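Local coordinates for protein ABC transporter (Caldanaerobius, PDB 4G68) that binds xylose-based oligosaccharides in a cleft and probably delivers them to an ABC transporter as the solute-binding protein of a xylan-utilisation system, at residues 121-126 with 348-353; 242-247 with 411-416. All blocks are in the same frame, centred on the assembly; numbering follows the deposited sequence.

Contact 1 (121-126 with 348-353); sequences DIFQTW and MVSANS. With XYP (beta-D-xylopyranose), chain D; XYP (beta-D-xylopyranose), chain B.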
loop_
_atom_site.group_PDB
_atom_site.type_symbol
_atom_site.label_atom_id
_atom_site.label_comp_id
_atom_site.label_asym_id
_atom_site.label_seq_id
_atom_site.Cartn_x
_atom_site.Cartn_y
_atom_site.Cartn_z
ATOM N N ASP A 121 -2.322 21.182 -10.250
ATOM C CA ASP A 121 -3.096 20.675 -11.380
ATOM C C ASP A 121 -3.322 19.176 -11.323
ATOM O O ASP A 121 -4.461 18.711 -11.544
ATOM C CB ASP A 121 -2.449 21.063 -12.716
ATOM C CG ASP A 121 -2.399 22.522 -12.901
ATOM O OD1 ASP A 121 -3.471 23.141 -13.130
ATOM O OD2 ASP A 121 -1.287 23.075 -12.856
ATOM N N ILE A 122 -2.278 18.442 -10.974
ATOM C CA ILE A 122 -2.324 16.944 -10.943
ATOM C C ILE A 122 -1.697 16.472 -9.677
ATOM O O ILE A 122 -0.629 16.952 -9.311
ATOM C CB ILE A 122 -1.509 16.331 -12.059
ATOM C CG1 ILE A 122 -1.994 16.956 -13.415
ATOM C CG2 ILE A 122 -1.645 14.778 -12.068
ATOM C CD1 ILE A 122 -1.084 16.644 -14.587
ATOM N N PHE A 123 -2.332 15.530 -8.989
ATOM C CA PHE A 123 -1.780 15.051 -7.744
ATOM C C PHE A 123 -1.980 13.546 -7.633
ATOM O O PHE A 123 -3.029 13.001 -8.063
ATOM C CB PHE A 123 -2.388 15.821 -6.488
ATOM C CG PHE A 123 -3.870 15.698 -6.337
ATOM C CD1 PHE A 123 -4.413 14.670 -5.513
ATOM C CD2 PHE A 123 -4.726 16.621 -6.906
ATOM C CE1 PHE A 123 -5.798 14.566 -5.333
ATOM C CE2 PHE A 123 -6.116 16.543 -6.723
ATOM C CZ PHE A 123 -6.659 15.543 -5.898
ATOM N N GLN A 124 -0.998 12.905 -7.017
ATOM C CA GLN A 124 -1.089 11.493 -6.702
ATOM C C GLN A 124 -1.991 11.323 -5.490
ATOM O O GLN A 124 -2.068 12.209 -4.657
ATOM C CB GLN A 124 0.296 10.962 -6.407
ATOM C CG GLN A 124 0.383 9.488 -6.073
ATOM C CD GLN A 124 1.790 8.998 -5.745
ATOM O OE1 GLN A 124 2.755 9.719 -5.939
ATOM N NE2 GLN A 124 1.913 7.722 -5.347
ATOM N N THR A 125 -2.741 10.218 -5.424
ATOM C CA THR A 125 -3.642 10.055 -4.329
ATOM C C THR A 125 -3.846 8.554 -4.140
ATOM O O THR A 125 -3.328 7.739 -4.929
ATOM C CB THR A 125 -5.002 10.758 -4.579
ATOM O OG1 THR A 125 -5.746 10.743 -3.386
ATOM C CG2 THR A 125 -5.831 10.029 -5.661
ATOM N N TRP A 126 -4.584 8.251 -3.108
ATOM C CA TRP A 126 -5.086 6.906 -2.855
ATOM C C TRP A 126 -6.560 6.909 -3.082
ATOM O O TRP A 126 -7.290 7.697 -2.488
ATOM C CB TRP A 126 -4.801 6.463 -1.388
ATOM C CG TRP A 126 -3.284 6.293 -1.181
ATOM C CD1 TRP A 126 -2.475 5.218 -1.491
ATOM C CD2 TRP A 126 -2.399 7.294 -0.657
ATOM N NE1 TRP A 126 -1.160 5.479 -1.177
ATOM C CE2 TRP A 126 -1.064 6.701 -0.629
ATOM C CE3 TRP A 126 -2.589 8.592 -0.158
ATOM C CZ2 TRP A 126 0.028 7.395 -0.219
ATOM C CZ3 TRP A 126 -1.472 9.288 0.320
ATOM C CH2 TRP A 126 -0.195 8.671 0.318
HETATM N N MSE A 348 -5.239 12.408 -9.734
HETATM C CA MSE A 348 -6.406 13.191 -9.911
HETATM C C MSE A 348 -6.034 14.557 -10.436
HETATM O O MSE A 348 -4.939 15.084 -10.218
HETATM C CB MSE A 348 -7.224 13.267 -8.611
HETATM C CG MSE A 348 -7.917 11.971 -8.259
HETATM SE SE MSE A 348 -8.888 12.091 -6.573
HETATM C CE MSE A 348 -9.697 10.300 -6.669
ATOM N N VAL A 349 -7.024 15.194 -11.076
ATOM C CA VAL A 349 -6.881 16.573 -11.531
ATOM C C VAL A 349 -7.763 17.519 -10.686
ATOM O O VAL A 349 -8.964 17.248 -10.350
ATOM C CB VAL A 349 -7.280 16.704 -13.012
ATOM C CG1 VAL A 349 -7.377 18.211 -13.449
ATOM C CG2 VAL A 349 -6.326 15.849 -13.846
ATOM N N SER A 350 -7.193 18.668 -10.337
ATOM C CA SER A 350 -7.934 19.620 -9.471
ATOM C C SER A 350 -9.076 20.270 -10.237
ATOM O O SER A 350 -8.850 20.646 -11.409
ATOM C CB SER A 350 -7.024 20.745 -8.955
ATOM O OG SER A 350 -6.357 20.231 -7.788
ATOM N N ALA A 351 -10.254 20.373 -9.613
ATOM C CA ALA A 351 -11.435 20.971 -10.230
ATOM C C ALA A 351 -11.190 22.455 -10.582
ATOM O O ALA A 351 -11.806 22.986 -11.518
ATOM C CB ALA A 351 -12.670 20.866 -9.345
ATOM N N ASN A 352 -10.327 23.095 -9.809
ATOM C CA ASN A 352 -10.002 24.497 -10.056
ATOM C C ASN A 352 -8.756 24.723 -10.959
ATOM O O ASN A 352 -8.226 25.834 -11.002
ATOM C CB ASN A 352 -9.875 25.258 -8.712
ATOM C CG ASN A 352 -8.526 25.029 -7.986
ATOM O OD1 ASN A 352 -7.788 24.085 -8.262
ATOM N ND2 ASN A 352 -8.224 25.907 -7.014
ATOM N N SER A 353 -8.292 23.703 -11.677
ATOM C CA SER A 353 -7.143 23.882 -12.579
ATOM C C SER A 353 -7.539 24.806 -13.698
ATOM O O SER A 353 -8.696 24.790 -14.192
ATOM C CB SER A 353 -6.733 22.558 -13.222
ATOM O OG SER A 353 -5.827 22.679 -14.300
HETATM C C1 XYP D . 4.729 4.305 -1.715
HETATM C C2 XYP D . 3.509 3.754 -2.460
HETATM C C3 XYP D . 2.272 4.329 -1.732
HETATM C C4 XYP D . 2.365 3.826 -0.309
HETATM C C5 XYP D . 3.686 4.288 0.337
HETATM O O2 XYP D . 3.548 4.296 -3.780
HETATM O O3 XYP D . 1.157 3.684 -2.383
HETATM O O4 XYP D . 1.268 4.427 0.388
HETATM O O5 XYP D . 4.763 3.750 -0.440
HETATM C C1 XYP B . 0.711 3.737 1.464
HETATM C C2 XYP B . 0.060 4.755 2.395
HETATM C C3 XYP B . -0.635 3.982 3.522
HETATM C C4 XYP B . -1.545 2.849 2.981
HETATM C C5 XYP B . -0.848 1.994 1.883
HETATM O O2 XYP B . 1.044 5.659 2.855
HETATM O O3 XYP B . -1.386 4.954 4.282
HETATM O O4 XYP B . -2.012 1.981 4.017
HETATM O O5 XYP B . -0.233 2.841 0.920
#
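Phe123 and Met348 (selenomethionine) form an antiparallel hydrogen-bonded pair where strand 122-126 pairs with strand 341-349, in the mixed sheet of a periplasmic-binding-protein fold. Three backbone bonds hold the pairing: Met348 N to Phe123 O (2.8 Å), Phe123 N back to Met348 O (2.9 Å), and Ser350 N to Asp121 O, the last donor standing above the carbonyl plane. Between the Phe123-Met348 pair and the Ser350-Asp121 bond, Ile122 and Val349 make the non-hydrogen-bonded pair, their side chains on the side of the sheet covered by helix 356-377.

On the other side the apolar contact is carried by the Phe123 ring. Its CG sits between the backbone N and the carbonyl carbon (chi1 60°), which places the ring beneath Met348: CB lies over one face, 3.6 Å from Phe123 CZ, a CH-pi contact, while SE approaches obliquely in a Met-aromatic contact. Met348 SE reaches Thr125 CG2 at 3.8 Å. Helix 103-115 also packs on this ring.

A polar contact ties the type I turn Ser350-Ser353, itself closed by Ser353 N to Ser350 O, to the other segment: Ser353 OG donates to Asp121 OD1 at 2.7 Å on the anti side of the carboxylate, whose OD2 takes Thr66 N. In the glycan pocket, C2 of one xylopyranose (chain B) lies over one face of the Trp126 ring, toward its rim, and NE1 points at O3 of the next (chain D), 3.2 Å away.

Contact 2 (242-247 with 411-416); sequences QLTRDA and GSVPAW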
loop_
_atom_site.group_PDB
_atom_site.type_symbol
_atom_site.label_atom_id
_atom_site.label_comp_id
_atom_site.label_asym_id
_atom_site.label_seq_id
_atom_site.Cartn_x
_atom_site.Cartn_y
_atom_site.Cartn_z
ATOM N N GLN A 242 -15.831 -10.372 3.766
ATOM C CA GLN A 242 -17.184 -9.778 3.949
ATOM C C GLN A 242 -17.302 -9.057 5.318
ATOM O O GLN A 242 -17.860 -7.978 5.411
ATOM C CB GLN A 242 -18.304 -10.849 3.807
ATOM C CG GLN A 242 -19.706 -10.207 3.754
ATOM C CD GLN A 242 -19.833 -9.264 2.583
ATOM O OE1 GLN A 242 -19.688 -9.657 1.407
ATOM N NE2 GLN A 242 -20.042 -8.003 2.885
ATOM N N LEU A 243 -16.807 -9.690 6.376
ATOM C CA LEU A 243 -16.923 -9.082 7.722
ATOM C C LEU A 243 -16.112 -7.787 7.854
ATOM O O LEU A 243 -16.602 -6.776 8.428
ATOM C CB LEU A 243 -16.424 -10.053 8.802
ATOM C CG LEU A 243 -16.424 -9.457 10.213
ATOM C CD1 LEU A 243 -17.864 -9.003 10.671
ATOM C CD2 LEU A 243 -15.889 -10.497 11.219
ATOM N N THR A 244 -14.900 -7.792 7.262
ATOM C CA THR A 244 -14.148 -6.534 7.172
ATOM C C THR A 244 -14.930 -5.425 6.453
ATOM O O THR A 244 -15.124 -4.305 7.004
ATOM C CB THR A 244 -12.734 -6.764 6.546
ATOM O OG1 THR A 244 -11.894 -7.376 7.527
ATOM C CG2 THR A 244 -12.105 -5.492 6.080
ATOM N N ARG A 245 -15.450 -5.752 5.260
ATOM C CA ARG A 245 -16.219 -4.759 4.522
ATOM C C ARG A 245 -17.455 -4.260 5.286
ATOM O O ARG A 245 -17.720 -3.048 5.360
ATOM C CB ARG A 245 -16.602 -5.360 3.163
ATOM C CG ARG A 245 -15.385 -5.368 2.251
ATOM C CD ARG A 245 -15.696 -5.775 0.836
ATOM N NE ARG A 245 -14.476 -5.705 0.008
ATOM C CZ ARG A 245 -14.111 -4.652 -0.705
ATOM N NH1 ARG A 245 -14.870 -3.545 -0.705
ATOM N NH2 ARG A 245 -13.029 -4.703 -1.453
ATOM N N ASP A 246 -18.195 -5.188 5.879
ATOM C CA ASP A 246 -19.362 -4.793 6.666
ATOM C C ASP A 246 -19.020 -3.857 7.814
ATOM O O ASP A 246 -19.718 -2.858 8.036
ATOM C CB ASP A 246 -20.060 -6.023 7.193
ATOM C CG ASP A 246 -20.882 -6.759 6.103
ATOM O OD1 ASP A 246 -21.163 -6.179 5.037
ATOM O OD2 ASP A 246 -21.273 -7.909 6.319
ATOM N N ALA A 247 -17.927 -4.138 8.515
ATOM C CA ALA A 247 -17.529 -3.293 9.590
ATOM C C ALA A 247 -17.116 -1.936 9.034
ATOM O O ALA A 247 -17.542 -0.877 9.585
ATOM C CB ALA A 247 -16.401 -3.914 10.451
ATOM N N GLY A 411 -10.526 -12.604 -3.194
ATOM C CA GLY A 411 -11.064 -11.254 -2.937
ATOM C C GLY A 411 -10.007 -10.428 -2.217
ATOM O O GLY A 411 -8.959 -10.906 -1.862
ATOM N N SER A 412 -10.312 -9.168 -2.036
ATOM C CA SER A 412 -9.302 -8.257 -1.474
ATOM C C SER A 412 -10.039 -7.080 -0.896
ATOM O O SER A 412 -11.238 -6.874 -1.201
ATOM C CB SER A 412 -8.285 -7.830 -2.522
ATOM O OG SER A 412 -8.918 -7.117 -3.585
ATOM N N VAL A 413 -9.359 -6.338 -0.014
ATOM C CA VAL A 413 -9.911 -5.102 0.552
ATOM C C VAL A 413 -8.718 -4.208 0.827
ATOM O O VAL A 413 -7.694 -4.721 1.213
ATOM C CB VAL A 413 -10.734 -5.374 1.896
ATOM C CG1 VAL A 413 -9.878 -5.957 3.038
ATOM C CG2 VAL A 413 -11.438 -4.107 2.315
ATOM N N PRO A 414 -8.834 -2.894 0.561
ATOM C CA PRO A 414 -7.713 -1.937 0.755
ATOM C C PRO A 414 -7.351 -1.826 2.222
ATOM O O PRO A 414 -8.219 -2.062 3.099
ATOM C CB PRO A 414 -8.311 -0.608 0.295
ATOM C CG PRO A 414 -9.278 -1.035 -0.788
ATOM C CD PRO A 414 -9.912 -2.268 -0.217
ATOM N N ALA A 415 -6.110 -1.427 2.486
ATOM C CA ALA A 415 -5.718 -1.177 3.897
ATOM C C ALA A 415 -6.680 -0.197 4.532
ATOM O O ALA A 415 -7.206 0.688 3.843
ATOM C CB ALA A 415 -4.337 -0.609 3.894
ATOM N N TRP A 416 -6.964 -0.348 5.829
ATOM C CA TRP A 416 -8.099 0.304 6.367
ATOM C C TRP A 416 -7.938 1.818 6.385
ATOM O O TRP A 416 -8.935 2.534 6.445
ATOM C CB TRP A 416 -8.388 -0.195 7.790
ATOM C CG TRP A 416 -8.886 -1.630 7.819
ATOM C CD1 TRP A 416 -8.743 -2.661 6.845
ATOM C CD2 TRP A 416 -9.573 -2.250 8.939
ATOM N NE1 TRP A 416 -9.280 -3.825 7.328
ATOM C CE2 TRP A 416 -9.780 -3.646 8.585
ATOM C CE3 TRP A 416 -9.996 -1.788 10.197
ATOM C CZ2 TRP A 416 -10.451 -4.546 9.449
ATOM C CZ3 TRP A 416 -10.636 -2.698 11.048
ATOM C CH2 TRP A 416 -10.862 -4.037 10.674
HETATM O O HOH W 1 -9.220 -6.738 6.946
#
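Helix 241-248 passes the short strand 412-413 without backbone pairing; the closest CA atoms, those of Arg245 and Val413, are 7.5 Å apart. After the strand the chain turns through Pro414 to Ala415, the N-cap of helix 416-419, and Trp416, the first residue of that helix, lies against helix 241-248. The one direct hydrogen bond between the segments runs from Arg245 NH2 to Ser412 O, 2.8 Å long and nearly straight (166°). The acceptor lies in the guanidinium plane, at its edge, while Val413 CG2 sits over one face, 4.1 Å from Arg245 CZ. Extension of the arginine from CG to NE (chi2 -173°, chi3 178°) carries the group along the valine to the strand. An alanine here is likely to leave Ser412 O without this donor and Val413 CG2 without its flat cover.

Thr244 fills the angle between Val413 and Trp416. Its CG2, anti to the backbone N, meets Val413 CG1 at 3.8 Å and Trp416 NE1 at 3.5 Å, approaching the indole obliquely. A water in the indole plane accepts from Trp416 NE1 (2.9 Å) and donates to Thr244 OG1.

Phe259 of helix 257-271 packs on Thr244 and meets the Trp416 ring edge-to-face, and His428 of helix 422-436 stacks on that indole. Ala415 touches a bound beta-D-xylopyranose and helix 225-239, while Val413 shares backbone bonds with Tyr339 and Gly341.

Overall arrangement
From the N terminus, the chain lays down strands 64-69 and 95-100, then 122-126 beside 64-69, and passes through strand 168-184 and several helices to helix 241-248. Contact 1 closes its long loop when strand 341-349 returns to pair with 122-126. Contact 2 closes later, when 411-416 reaches back to 242-247, so the two loops cross. Their centres lie 27 Å apart and they do not touch. Contact 1 ties sheet strands together, whereas contact 2 fastens a late strand and helix start to a helical region. Each includes a residue of the glycan pocket, Trp126 and Ala415, so both border the bound sugar.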